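Local coordinates for protein benzoate transport porin BenP (PDB 5DL8) that probably works as an outer-membrane porin of the OprD family, a calcium-binding beta-barrel whose channel lets small solutes, perhaps benzoate, cross the outer membrane, at residues K31-N36 with S49-A54; A144-L149 with E396-V401; K72-G77 with L119-D124. All blocks are in the same frame, centred on the assembly; numbering follows the deposited sequence.

Contact 1: K31-N36 with S49-A54; sequences KNAYIN and SWSQAA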
ATOM      1  N   LYS A  31     -12.613   3.792 -12.919  1.00 26.39           N
ATOM      2  CA  LYS A  31     -11.489   4.683 -12.773  1.00 27.57           C
ATOM      3  C   LYS A  31     -10.943   5.204 -14.159  1.00 27.09           C
ATOM      4  O   LYS A  31     -10.365   4.432 -14.980  1.00 28.07           O
ATOM      5  CB  LYS A  31     -10.356   3.915 -12.066  1.00 26.90           C
ATOM      6  CG  LYS A  31      -9.271   4.902 -11.554  1.00 29.24           C
ATOM      7  CD  LYS A  31      -8.115   4.235 -10.795  1.00 30.55           C
ATOM      8  CE  LYS A  31      -8.509   3.985  -9.326  1.00 33.58           C
ATOM      9  NZ  LYS A  31      -7.376   3.201  -8.627  1.00 36.42           N
ATOM     10  N   ASN A  32     -10.962   6.497 -14.300  1.00 26.98           N
ATOM     11  CA  ASN A  32     -10.336   7.223 -15.382  1.00 27.63           C
ATOM     12  C   ASN A  32      -9.110   7.808 -14.734  1.00 26.59           C
ATOM     13  O   ASN A  32      -9.234   8.695 -13.887  1.00 25.45           O
ATOM     14  CB  ASN A  32     -11.230   8.368 -15.859  1.00 30.16           C
ATOM     15  CG  ASN A  32     -10.726   9.078 -17.179  1.00 32.32           C
ATOM     16  OD1 ASN A  32      -9.810   9.912 -17.200  1.00 31.21           O
ATOM     17  ND2 ASN A  32     -11.406   8.780 -18.266  1.00 35.61           N
ATOM     18  N   ALA A  33      -7.937   7.382 -15.193  1.00 25.35           N
ATOM     19  CA  ALA A  33      -6.664   7.712 -14.520  1.00 23.91           C
ATOM     20  C   ALA A  33      -5.698   8.339 -15.486  1.00 24.36           C
ATOM     21  O   ALA A  33      -5.335   7.708 -16.485  1.00 24.03           O
ATOM     22  CB  ALA A  33      -5.999   6.419 -13.937  1.00 23.32           C
ATOM     23  N   TYR A  34      -5.228   9.537 -15.167  1.00 24.80           N
ATOM     24  CA  TYR A  34      -4.127  10.174 -15.872  1.00 25.32           C
ATOM     25  C   TYR A  34      -2.920  10.322 -14.926  1.00 25.93           C
ATOM     26  O   TYR A  34      -3.009  10.975 -13.844  1.00 25.67           O
ATOM     27  CB  TYR A  34      -4.570  11.525 -16.386  1.00 26.03           C
ATOM     28  CG  TYR A  34      -3.484  12.397 -16.924  1.00 27.00           C
ATOM     29  CD1 TYR A  34      -2.950  12.187 -18.145  1.00 27.82           C
ATOM     30  CD2 TYR A  34      -3.035  13.500 -16.175  1.00 27.84           C
ATOM     31  CE1 TYR A  34      -1.899  13.009 -18.619  1.00 29.31           C
ATOM     32  CE2 TYR A  34      -2.092  14.355 -16.643  1.00 28.30           C
ATOM     33  CZ  TYR A  34      -1.495  14.061 -17.840  1.00 28.70           C
ATOM     34  OH  TYR A  34      -0.515  14.861 -18.212  1.00 30.15           O
ATOM     35  N   ILE A  35      -1.797   9.694 -15.323  1.00 26.28           N
ATOM     36  CA  ILE A  35      -0.590   9.821 -14.553  1.00 26.98           C
ATOM     37  C   ILE A  35       0.498  10.312 -15.474  1.00 27.63           C
ATOM     38  O   ILE A  35       0.695   9.754 -16.569  1.00 26.85           O
ATOM     39  CB  ILE A  35      -0.260   8.477 -13.890  1.00 28.16           C
ATOM     40  CG1 ILE A  35      -1.249   8.210 -12.722  1.00 30.14           C
ATOM     41  CG2 ILE A  35       1.229   8.445 -13.436  1.00 28.72           C
ATOM     42  CD1 ILE A  35      -1.834   6.818 -12.786  1.00 31.31           C
ATOM     43  N   ASN A  36       1.227  11.339 -15.021  1.00 28.14           N
ATOM     44  CA  ASN A  36       2.280  11.917 -15.853  1.00 30.18           C
ATOM     45  C   ASN A  36       3.472  12.263 -15.003  1.00 29.60           C
ATOM     46  O   ASN A  36       3.396  13.155 -14.151  1.00 29.18           O
ATOM     47  CB  ASN A  36       1.797  13.193 -16.665  1.00 31.53           C
ATOM     48  CG  ASN A  36       2.666  13.493 -17.858  1.00 31.84           C
ATOM     49  OD1 ASN A  36       2.666  12.752 -18.862  1.00 31.88           O
ATOM     50  ND2 ASN A  36       3.427  14.536 -17.759  1.00 32.35           N
ATOM     51  N   SER A  49       0.574   7.276 -18.407  1.00 25.03           N
ATOM     52  CA  SER A  49      -0.552   6.938 -19.286  1.00 25.70           C
ATOM     53  C   SER A  49      -1.878   7.608 -18.775  1.00 26.87           C
ATOM     54  O   SER A  49      -1.964   8.169 -17.619  1.00 25.71           O
ATOM     55  CB  SER A  49      -0.765   5.416 -19.252  1.00 25.55           C
ATOM     56  OG  SER A  49      -0.931   4.965 -17.880  1.00 22.73           O
ATOM     57  N   TRP A  50      -2.867   7.430 -19.644  1.00 27.66           N
ATOM     58  CA  TRP A  50      -4.247   7.779 -19.505  1.00 29.17           C
ATOM     59  C   TRP A  50      -4.906   6.468 -19.770  1.00 27.69           C
ATOM     60  O   TRP A  50      -4.702   5.844 -20.859  1.00 28.25           O
ATOM     61  CB  TRP A  50      -4.730   8.834 -20.602  1.00 33.19           C
ATOM     62  CG  TRP A  50      -6.094   9.385 -20.326  1.00 36.62           C
ATOM     63  CD1 TRP A  50      -6.648   9.607 -19.072  1.00 36.90           C
ATOM     64  CD2 TRP A  50      -7.101   9.706 -21.269  1.00 38.91           C
ATOM     65  NE1 TRP A  50      -7.908  10.066 -19.199  1.00 38.76           N
ATOM     66  CE2 TRP A  50      -8.222  10.135 -20.536  1.00 40.66           C
ATOM     67  CE3 TRP A  50      -7.161   9.681 -22.669  1.00 43.89           C
ATOM     68  CZ2 TRP A  50      -9.389  10.564 -21.132  1.00 42.86           C
ATOM     69  CZ3 TRP A  50      -8.358  10.059 -23.314  1.00 46.31           C
ATOM     70  CH2 TRP A  50      -9.478  10.495 -22.514  1.00 47.67           C
ATOM     71  N   SER A  51      -5.743   6.079 -18.814  1.00 25.33           N
ATOM     72  CA  SER A  51      -6.490   4.822 -18.923  1.00 24.79           C
ATOM     73  C   SER A  51      -7.882   4.904 -18.331  1.00 23.32           C
ATOM     74  O   SER A  51      -8.102   5.756 -17.431  1.00 22.80           O
ATOM     75  CB  SER A  51      -5.684   3.652 -18.335  1.00 23.29           C
ATOM     76  OG  SER A  51      -5.336   3.863 -16.997  1.00 22.97           O
ATOM     77  N   GLN A  52      -8.773   4.038 -18.850  1.00 24.14           N
ATOM     78  CA  GLN A  52     -10.128   3.837 -18.289  1.00 26.90           C
ATOM     79  C   GLN A  52     -10.278   2.394 -17.875  1.00 26.78           C
ATOM     80  O   GLN A  52      -9.898   1.511 -18.668  1.00 26.48           O
ATOM     81  CB  GLN A  52     -11.233   4.161 -19.294  1.00 30.01           C
ATOM     82  CG  GLN A  52     -12.629   3.932 -18.808  1.00 32.88           C
ATOM     83  CD  GLN A  52     -12.978   4.924 -17.679  1.00 34.05           C
ATOM     84  OE1 GLN A  52     -12.790   6.143 -17.813  1.00 36.82           O
ATOM     85  NE2 GLN A  52     -13.453   4.413 -16.569  1.00 34.30           N
ATOM     86  N   ALA A  53     -10.803   2.182 -16.640  1.00 25.54           N
ATOM     87  CA  ALA A  53     -10.965   0.849 -16.061  1.00 25.36           C
ATOM     88  C   ALA A  53     -12.390   0.648 -15.555  1.00 25.81           C
ATOM     89  O   ALA A  53     -13.093   1.622 -15.245  1.00 26.12           O
ATOM     90  CB  ALA A  53      -9.984   0.635 -14.895  1.00 23.81           C
ATOM     91  N   ALA A  54     -12.811  -0.618 -15.551  1.00 26.30           N
ATOM     92  CA  ALA A  54     -14.044  -1.097 -14.932  1.00 27.69           C
ATOM     93  C   ALA A  54     -13.690  -2.391 -14.132  1.00 27.19           C
ATOM     94  O   ALA A  54     -12.893  -3.187 -14.592  1.00 24.80           O
ATOM     95  CB  ALA A  54     -15.132  -1.395 -15.933  1.00 28.94           C
TER
HETATM   96  O   HOH W   1      -3.275   5.569 -16.480  1.00 20.47           O
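Asn32 and Trp50 each hold CG anti to the backbone N (chi1 -171° and -170°), and this lays the carboxamide and the indole toward one another across two antiparallel strands. Trp50 NE1 donates to Asn32 OD1 at 2.8 Å, with the oxygen at the edge of the indole, near its plane, while the amide and ring planes stand 62° apart. The other end of the same amide serves Gln52: Asn32 ND2 gives a hydrogen bond to Gln52 OE1 at 3.0 Å, arriving nearly along the C=O axis. Because asparagine offers an acceptor and a donor side by side, it can join the two residues at once. Gln52 bends at chi2, bringing NE2 back over its own strand to Ala53 O (3.1 Å), a carbonyl that Lys31 N reaches from the opposite face. On the same face Tyr34 CB packs 3.9 Å from Trp50 CD1. The segments belong to the hairpin of strands 25-39 and 47-65 in the wall of the OprD-type barrel, and the calcium site of Asp38, Phe39 and Asp46 lies at its turn. Backbone bonds such as Ala33 N to Ser51 O, 2.8 Å, zip the pair together. The face with Ala33, Ile35, Ser49, Ser51 and Ala53 is buried, and apart from Ile35 these residues are small; Lys31 shares it. Ala33 and Ala53 leave room there for Gln147 of an inward-folded loop to pack against them, and Lys31 sends NZ to Gln147 O. A water donates to Ala33 O and to Ser49 OG (2.8 Å), and it also bonds Ser51 OG at 2.7 Å. Compact hydroxyls suit this buried polar spot, for Ser49 OG also bonds Asp96 and Ser51 OG also bonds Gln147 NE2.

Contact 2: A144-L149 with E396-V401; sequences ASRQLL and EDRLFV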
ATOM      1  N   ALA A 144      -3.578   0.768  -4.164  1.00 32.49           N
ATOM      2  CA  ALA A 144      -4.548   1.492  -5.057  1.00 32.50           C
ATOM      3  C   ALA A 144      -4.021   2.823  -5.611  1.00 29.53           C
ATOM      4  O   ALA A 144      -4.786   3.667  -5.984  1.00 31.14           O
ATOM      5  CB  ALA A 144      -5.892   1.725  -4.253  1.00 31.01           C
ATOM      6  N   SER A 145      -2.733   3.024  -5.705  1.00 29.95           N
ATOM      7  CA  SER A 145      -2.137   4.373  -6.017  1.00 29.16           C
ATOM      8  C   SER A 145      -2.195   4.732  -7.586  1.00 30.36           C
ATOM      9  O   SER A 145      -2.008   5.957  -8.077  1.00 29.66           O
ATOM     10  CB  SER A 145      -0.656   4.395  -5.500  1.00 25.92           C
ATOM     11  OG  SER A 145       0.161   3.453  -6.244  1.00 24.84           O
ATOM     12  N   ARG A 146      -2.475   3.707  -8.384  1.00 28.35           N
ATOM     13  CA  ARG A 146      -2.329   3.931  -9.838  1.00 29.17           C
ATOM     14  C   ARG A 146      -3.641   3.568 -10.586  1.00 27.61           C
ATOM     15  O   ARG A 146      -4.633   4.263 -10.367  1.00 29.20           O
ATOM     16  CB  ARG A 146      -1.090   3.176 -10.342  1.00 29.34           C
ATOM     17  CG  ARG A 146       0.266   3.578  -9.758  1.00 28.98           C
ATOM     18  CD  ARG A 146       0.510   5.032  -9.890  1.00 29.78           C
ATOM     19  NE  ARG A 146       1.932   5.372  -9.794  1.00 32.35           N
ATOM     20  CZ  ARG A 146       2.698   5.367  -8.668  1.00 35.30           C
ATOM     21  NH1 ARG A 146       2.235   4.993  -7.454  1.00 32.66           N
ATOM     22  NH2 ARG A 146       3.984   5.683  -8.801  1.00 34.81           N
ATOM     23  N   GLN A 147      -3.657   2.466 -11.352  1.00 23.80           N
ATOM     24  CA  GLN A 147      -4.832   2.058 -12.038  1.00 22.73           C
ATOM     25  C   GLN A 147      -5.409   0.799 -11.416  1.00 22.26           C
ATOM     26  O   GLN A 147      -6.114   0.903 -10.377  1.00 22.00           O
ATOM     27  CB  GLN A 147      -4.564   1.964 -13.557  1.00 22.14           C
ATOM     28  CG  GLN A 147      -5.715   1.553 -14.437  1.00 22.70           C
ATOM     29  CD  GLN A 147      -7.028   2.247 -14.115  1.00 24.11           C
ATOM     30  OE1 GLN A 147      -7.707   1.876 -13.155  1.00 26.74           O
ATOM     31  NE2 GLN A 147      -7.438   3.207 -14.955  1.00 25.13           N
ATOM     32  N   LEU A 148      -5.119  -0.381 -11.935  1.00 23.07           N
ATOM     33  CA  LEU A 148      -5.643  -1.635 -11.247  1.00 23.72           C
ATOM     34  C   LEU A 148      -4.863  -1.902  -9.890  1.00 23.38           C
ATOM     35  O   LEU A 148      -3.806  -1.262  -9.641  1.00 22.26           O
ATOM     36  CB  LEU A 148      -5.695  -2.813 -12.201  1.00 24.92           C
ATOM     37  CG  LEU A 148      -6.432  -2.562 -13.549  1.00 26.24           C
ATOM     38  CD1 LEU A 148      -6.573  -3.860 -14.346  1.00 27.75           C
ATOM     39  CD2 LEU A 148      -7.813  -1.956 -13.213  1.00 27.85           C
ATOM     40  N   LEU A 149      -5.417  -2.760  -9.042  1.00 24.37           N
ATOM     41  CA  LEU A 149      -4.973  -2.974  -7.629  1.00 25.67           C
ATOM     42  C   LEU A 149      -4.208  -4.319  -7.468  1.00 24.83           C
ATOM     43  O   LEU A 149      -4.521  -5.395  -8.058  1.00 24.67           O
ATOM     44  CB  LEU A 149      -6.179  -3.077  -6.759  1.00 29.20           C
ATOM     45  CG  LEU A 149      -6.916  -1.850  -6.211  1.00 33.02           C
ATOM     46  CD1 LEU A 149      -6.955  -0.686  -7.128  1.00 32.99           C
ATOM     47  CD2 LEU A 149      -8.308  -2.162  -5.679  1.00 33.55           C
ATOM     48  N   GLU A 396       5.211  15.290 -11.107  1.00 29.72           N
ATOM     49  CA  GLU A 396       4.244  14.302 -11.438  1.00 28.73           C
ATOM     50  C   GLU A 396       2.854  14.776 -11.107  1.00 29.00           C
ATOM     51  O   GLU A 396       2.606  15.144  -9.909  1.00 27.45           O
ATOM     52  CB  GLU A 396       4.482  12.996 -10.722  1.00 27.66           C
ATOM     53  CG  GLU A 396       3.498  11.883 -11.051  1.00 29.12           C
ATOM     54  CD  GLU A 396       3.873  10.487 -10.459  1.00 30.84           C
ATOM     55  OE1 GLU A 396       5.017  10.299 -10.047  1.00 34.22           O
ATOM     56  OE2 GLU A 396       3.027   9.588 -10.313  1.00 30.51           O
ATOM     57  N   ASP A 397       1.955  14.674 -12.128  1.00 26.27           N
ATOM     58  CA  ASP A 397       0.535  14.870 -11.978  1.00 26.62           C
ATOM     59  C   ASP A 397      -0.245  13.563 -12.052  1.00 25.38           C
ATOM     60  O   ASP A 397      -0.009  12.713 -12.895  1.00 24.60           O
ATOM     61  CB  ASP A 397       0.002  15.838 -13.063  1.00 28.76           C
ATOM     62  CG  ASP A 397       0.694  17.138 -13.059  1.00 30.02           C
ATOM     63  OD1 ASP A 397       0.533  17.955 -12.173  1.00 34.69           O
ATOM     64  OD2 ASP A 397       1.418  17.392 -13.949  1.00 32.08           O
ATOM     65  N   ARG A 398      -1.220  13.410 -11.169  1.00 26.15           N
ATOM     66  CA  ARG A 398      -2.148  12.291 -11.197  1.00 26.54           C
ATOM     67  C   ARG A 398      -3.535  12.841 -11.010  1.00 27.77           C
ATOM     68  O   ARG A 398      -3.754  13.618 -10.022  1.00 27.04           O
ATOM     69  CB  ARG A 398      -1.866  11.294 -10.105  1.00 26.97           C
ATOM     70  CG  ARG A 398      -0.401  10.774 -10.009  1.00 28.46           C
ATOM     71  CD  ARG A 398      -0.327   9.601  -9.049  1.00 29.54           C
ATOM     72  NE  ARG A 398       1.029   9.247  -8.691  1.00 31.53           N
ATOM     73  CZ  ARG A 398       1.478   8.837  -7.473  1.00 35.61           C
ATOM     74  NH1 ARG A 398       0.689   8.604  -6.347  1.00 37.51           N
ATOM     75  NH2 ARG A 398       2.770   8.603  -7.376  1.00 37.70           N
ATOM     76  N   LEU A 399      -4.422  12.458 -11.934  1.00 26.56           N
ATOM     77  CA  LEU A 399      -5.792  12.966 -11.991  1.00 27.70           C
ATOM     78  C   LEU A 399      -6.722  11.821 -12.210  1.00 26.68           C
ATOM     79  O   LEU A 399      -6.515  10.964 -13.126  1.00 24.54           O
ATOM     80  CB  LEU A 399      -5.987  14.001 -13.139  1.00 30.76           C
ATOM     81  CG  LEU A 399      -7.348  14.800 -13.182  1.00 34.49           C
ATOM     82  CD1 LEU A 399      -7.665  15.712 -11.946  1.00 35.75           C
ATOM     83  CD2 LEU A 399      -7.459  15.659 -14.434  1.00 36.78           C
ATOM     84  N   PHE A 400      -7.694  11.705 -11.313  1.00 27.34           N
ATOM     85  CA  PHE A 400      -8.546  10.509 -11.276  1.00 27.95           C
ATOM     86  C   PHE A 400      -9.986  10.951 -11.257  1.00 30.24           C
ATOM     87  O   PHE A 400     -10.331  11.901 -10.495  1.00 31.36           O
ATOM     88  CB  PHE A 400      -8.297   9.664 -10.036  1.00 28.58           C
ATOM     89  CG  PHE A 400      -6.880   9.069  -9.934  1.00 27.50           C
ATOM     90  CD1 PHE A 400      -6.492   8.022 -10.702  1.00 26.63           C
ATOM     91  CD2 PHE A 400      -5.958   9.564  -8.993  1.00 29.97           C
ATOM     92  CE1 PHE A 400      -5.206   7.501 -10.614  1.00 26.78           C
ATOM     93  CE2 PHE A 400      -4.669   9.034  -8.828  1.00 29.23           C
ATOM     94  CZ  PHE A 400      -4.288   7.987  -9.643  1.00 27.62           C
ATOM     95  N   VAL A 401     -10.826  10.271 -12.048  1.00 29.32           N
ATOM     96  CA  VAL A 401     -12.238  10.347 -11.869  1.00 29.38           C
ATOM     97  C   VAL A 401     -12.679   8.959 -11.501  1.00 29.93           C
ATOM     98  O   VAL A 401     -12.579   8.052 -12.307  1.00 33.21           O
ATOM     99  CB  VAL A 401     -12.999  10.763 -13.128  1.00 30.73           C
ATOM    100  CG1 VAL A 401     -14.527  10.868 -12.851  1.00 30.51           C
ATOM    101  CG2 VAL A 401     -12.446  12.067 -13.703  1.00 31.20           C
TER
HETATM  102  O   HOH W   2      -2.274   7.969  -6.264  1.00 28.24           O
HETATM  103  O   HOH W   3       3.871   7.317 -11.844  1.00 24.74           O
HETATM  104  O   HOH W   4       3.716   6.656  -5.344  1.00 40.49           O
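Arg146 lays its guanidinium flat on that of Arg398, the centres 3.9 Å apart and the planes inclined by 22°. The overlap is an offset stack: Arg398 NH2 sits over the rim of the Arg146 group, 3.5 Å from Arg146 NH2. Here a loop turned into the barrel meets the inner face of wall strand 394-406, an arrangement consistent with the constriction loop and arginine-lined pore of OprD-family channels. Arg178 brings a further guanidinium beside Arg146, so basic groups gather in this part of the interior. Stacking face to face leaves the N-H bonds of both groups pointing outward to polar partners. Arg398, extended from CG to NE, meets Glu396 OE2 in its guanidinium plane, NE to OE2 being 2.6 Å, while Glu396 OE1 forms a salt bridge with Arg37. This carboxylate also lies near Arg146 as a charge, without an N-H aimed at it, and the negative charge probably eases the close approach of the two arginines. Arg146 bends at chi2, which folds its group back beside its own loop, where NH1 donates to Ser145 OG (2.9 Å); that hydroxyl also bonds Asp143. Phe400 reaches the loop backbone with its far end, CE1 3.3 Å from Arg146 O and CZ 3.4 Å from Ser145 O, the carbonyls oblique to the ring. Phenylalanine is long enough to span from strand to loop, and it places slightly positive C-H groups near both oxygens. A water completes the join, donating to Ser145 O at 2.7 Å and accepting from Arg398 NH1 at 3.0 Å.

Contact 3: K72-G77 with L119-D124; sequences KPITIG and LKLGYD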
ATOM      1  N   LYS A  72     -21.177 -23.565  17.816  1.00 60.00           N
ATOM      2  CA  LYS A  72     -20.741 -22.743  16.659  1.00 57.98           C
ATOM      3  C   LYS A  72     -20.727 -23.502  15.329  1.00 54.98           C
ATOM      4  O   LYS A  72     -20.092 -24.568  15.226  1.00 52.07           O
ATOM      5  CB  LYS A  72     -19.286 -22.213  16.834  1.00 58.05           C
ATOM      6  CG  LYS A  72     -18.897 -21.780  18.210  1.00 60.51           C
ATOM      7  CD  LYS A  72     -19.566 -20.449  18.483  1.00 63.15           C
ATOM      8  CE  LYS A  72     -19.390 -20.076  19.949  1.00 67.04           C
ATOM      9  NZ  LYS A  72     -19.948 -18.704  20.068  1.00 69.09           N
ATOM     10  N   PRO A  73     -21.347 -22.917  14.284  1.00 53.46           N
ATOM     11  CA  PRO A  73     -21.304 -23.609  13.007  1.00 52.75           C
ATOM     12  C   PRO A  73     -19.951 -23.549  12.304  1.00 50.26           C
ATOM     13  O   PRO A  73     -19.191 -22.573  12.438  1.00 48.78           O
ATOM     14  CB  PRO A  73     -22.386 -22.886  12.180  1.00 53.73           C
ATOM     15  CG  PRO A  73     -22.600 -21.564  12.846  1.00 53.05           C
ATOM     16  CD  PRO A  73     -22.346 -21.825  14.293  1.00 53.70           C
ATOM     17  N   ILE A  74     -19.624 -24.609  11.586  1.00 50.06           N
ATOM     18  CA  ILE A  74     -18.591 -24.507  10.540  1.00 48.42           C
ATOM     19  C   ILE A  74     -19.238 -23.767   9.389  1.00 47.09           C
ATOM     20  O   ILE A  74     -20.418 -24.017   9.090  1.00 48.11           O
ATOM     21  CB  ILE A  74     -18.013 -25.890  10.101  1.00 49.45           C
ATOM     22  CG1 ILE A  74     -16.884 -26.301  11.055  1.00 50.58           C
ATOM     23  CG2 ILE A  74     -17.418 -25.843   8.685  1.00 48.24           C
ATOM     24  CD1 ILE A  74     -16.663 -27.815  11.160  1.00 52.42           C
ATOM     25  N   THR A  75     -18.489 -22.867   8.750  1.00 45.23           N
ATOM     26  CA  THR A  75     -19.037 -21.918   7.721  1.00 44.87           C
ATOM     27  C   THR A  75     -18.202 -21.962   6.451  1.00 44.18           C
ATOM     28  O   THR A  75     -17.019 -22.233   6.517  1.00 42.01           O
ATOM     29  CB  THR A  75     -19.169 -20.439   8.204  1.00 43.58           C
ATOM     30  OG1 THR A  75     -17.879 -19.940   8.598  1.00 43.13           O
ATOM     31  CG2 THR A  75     -20.093 -20.317   9.390  1.00 44.72           C
ATOM     32  N   ILE A  76     -18.862 -21.772   5.297  1.00 46.04           N
ATOM     33  CA  ILE A  76     -18.195 -21.696   3.975  1.00 47.00           C
ATOM     34  C   ILE A  76     -18.594 -20.400   3.238  1.00 44.95           C
ATOM     35  O   ILE A  76     -19.723 -19.913   3.372  1.00 44.74           O
ATOM     36  CB  ILE A  76     -18.502 -22.888   3.022  1.00 49.93           C
ATOM     37  CG1 ILE A  76     -20.013 -23.236   3.054  1.00 52.93           C
ATOM     38  CG2 ILE A  76     -17.649 -24.093   3.376  1.00 50.81           C
ATOM     39  CD1 ILE A  76     -20.583 -23.730   1.734  1.00 53.59           C
ATOM     40  N   GLY A  77     -17.654 -19.850   2.490  1.00 42.24           N
ATOM     41  CA  GLY A  77     -17.976 -18.825   1.515  1.00 40.70           C
ATOM     42  C   GLY A  77     -16.989 -18.794   0.393  1.00 39.58           C
ATOM     43  O   GLY A  77     -16.096 -19.612   0.290  1.00 39.65           O
ATOM     44  N   LEU A 119     -11.548 -19.311  -1.850  1.00 37.93           N
ATOM     45  CA  LEU A 119     -12.370 -20.193  -0.961  1.00 39.92           C
ATOM     46  C   LEU A 119     -12.213 -19.776   0.507  1.00 38.57           C
ATOM     47  O   LEU A 119     -11.119 -19.443   0.918  1.00 38.07           O
ATOM     48  CB  LEU A 119     -11.973 -21.650  -1.126  1.00 43.17           C
ATOM     49  CG  LEU A 119     -12.669 -22.545  -2.148  1.00 47.65           C
ATOM     50  CD1 LEU A 119     -12.968 -21.895  -3.488  1.00 49.34           C
ATOM     51  CD2 LEU A 119     -11.846 -23.833  -2.339  1.00 50.27           C
ATOM     52  N   LYS A 120     -13.305 -19.744   1.252  1.00 39.12           N
ATOM     53  CA  LYS A 120     -13.335 -19.368   2.656  1.00 40.19           C
ATOM     54  C   LYS A 120     -13.950 -20.480   3.505  1.00 41.48           C
ATOM     55  O   LYS A 120     -14.965 -21.004   3.135  1.00 42.81           O
ATOM     56  CB  LYS A 120     -14.227 -18.162   2.871  1.00 40.40           C
ATOM     57  CG  LYS A 120     -13.585 -16.884   2.301  1.00 41.04           C
ATOM     58  CD  LYS A 120     -14.357 -15.555   2.517  1.00 39.86           C
ATOM     59  CE  LYS A 120     -15.751 -15.498   1.885  1.00 41.76           C
ATOM     60  NZ  LYS A 120     -16.390 -14.150   2.211  1.00 41.70           N
ATOM     61  N   LEU A 121     -13.389 -20.716   4.684  1.00 40.97           N
ATOM     62  CA  LEU A 121     -13.856 -21.691   5.695  1.00 43.07           C
ATOM     63  C   LEU A 121     -13.747 -21.027   7.096  1.00 42.08           C
ATOM     64  O   LEU A 121     -12.672 -20.593   7.494  1.00 38.19           O
ATOM     65  CB  LEU A 121     -13.012 -23.023   5.610  1.00 43.91           C
ATOM     66  CG  LEU A 121     -13.426 -24.252   6.465  1.00 47.92           C
ATOM     67  CD1 LEU A 121     -14.777 -24.884   6.088  1.00 48.80           C
ATOM     68  CD2 LEU A 121     -12.309 -25.350   6.535  1.00 48.96           C
ATOM     69  N   GLY A 122     -14.861 -20.934   7.823  1.00 43.57           N
ATOM     70  CA  GLY A 122     -14.893 -20.170   9.083  1.00 44.01           C
ATOM     71  C   GLY A 122     -15.299 -21.061  10.243  1.00 45.69           C
ATOM     72  O   GLY A 122     -16.010 -22.077  10.055  1.00 46.84           O
ATOM     73  N   TYR A 123     -14.847 -20.697  11.441  1.00 44.62           N
ATOM     74  CA  TYR A 123     -15.341 -21.289  12.696  1.00 45.75           C
ATOM     75  C   TYR A 123     -15.266 -20.234  13.856  1.00 45.66           C
ATOM     76  O   TYR A 123     -14.175 -19.754  14.162  1.00 43.27           O
ATOM     77  CB  TYR A 123     -14.558 -22.592  13.083  1.00 45.73           C
ATOM     78  CG  TYR A 123     -15.013 -23.167  14.438  1.00 46.92           C
ATOM     79  CD1 TYR A 123     -16.230 -23.879  14.546  1.00 48.22           C
ATOM     80  CD2 TYR A 123     -14.259 -22.984  15.644  1.00 46.41           C
ATOM     81  CE1 TYR A 123     -16.670 -24.358  15.768  1.00 48.36           C
ATOM     82  CE2 TYR A 123     -14.746 -23.453  16.873  1.00 46.56           C
ATOM     83  CZ  TYR A 123     -15.950 -24.149  16.890  1.00 48.19           C
ATOM     84  OH  TYR A 123     -16.474 -24.668  18.035  1.00 50.16           O
ATOM     85  N   ASP A 124     -16.409 -19.919  14.510  1.00 46.51           N
ATOM     86  CA  ASP A 124     -16.422 -18.980  15.617  1.00 46.45           C
ATOM     87  C   ASP A 124     -15.742 -17.601  15.202  1.00 45.17           C
ATOM     88  O   ASP A 124     -16.336 -16.830  14.458  1.00 43.78           O
ATOM     89  CB  ASP A 124     -15.752 -19.629  16.857  1.00 46.98           C
ATOM     90  CG  ASP A 124     -16.028 -18.866  18.173  1.00 48.33           C
ATOM     91  OD1 ASP A 124     -16.999 -18.058  18.190  1.00 49.93           O
ATOM     92  OD2 ASP A 124     -15.297 -19.092  19.170  1.00 48.15           O
TER
HETATM   93  O   HOH W   5     -19.103 -20.068  13.610  1.00 38.61           O
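Backbone hydrogen bonds tie Thr75 to Gly122 and Gly77 to Lys120 as two antiparallel hydrogen-bonded pairs. In the first, Thr75 N reaches Gly122 O at 2.9 Å and Gly122 N returns to Thr75 O at 2.8 Å; in the second, Gly77 N lies 3.0 Å from Lys120 O. Toward the strand ends a water donates to Pro73 O and accepts from Asp124 N, standing in for direct pairing; proline, lacking an N-H, could not give the return bond in any case. Charge adds a long salt bridge, Lys72 NZ to Asp124 OD1 at 3.6 Å. Lys72 turns at chi2 (-74°), carrying its chain obliquely past this carboxylate, CD and CE about as near OD1 as NZ is. Apolar contacts lie on the face with Ile74, Leu121 and Tyr123. Ile74 CG2 meets Leu121 CD1 at 3.8 Å, and Ile76 CG2 touches the same methyl. Branched side chains fit this outer layer, with Leu121 and Ile76 on the surface of the barrel. With CG anti to the backbone N (chi1 177°), the Tyr123 ring is carried toward Lys72 and crosses its side chain at about a right angle, CE1 lying 3.5 Å from Lys72 CB; its hydroxyl bonds Ile69 O. On the reverse face the glycines give space: Thr75 OG1 comes within 3.0 Å of Gly122 CA while bonding Asn19, and Lys120 bends over Gly77 to reach Asp79 in a salt bridge. The pair forms part of the wall of the OprD-type barrel, far from the calcium sites, with strand 47-65 and the short strand 67-69 flanking segment 72-77 and strand 126-130 flanking segment 119-124.

Overall arrangement
Contacts 1 and 2 meet: strand 25-39 pairs with strand 394-406, Tyr34 bonding Leu399 through the backbone, and the loop of contact 2 rests on the inner face of contact 1. Contact 2 is the buried one, joining loop to wall with stacked guanidinium groups, a carboxylate and waters, and without a direct hydrogen bond across it. Contacts 1 and 3 are partly buried strand pairs of the barrel wall, linked through neighbouring strands 47-65 and 72-87 although their centres lie about 38 Å apart. Contact 1 carries amide and indole bonds on its outer face, whereas contact 3 has aliphatic packing there and a salt bridge at its end.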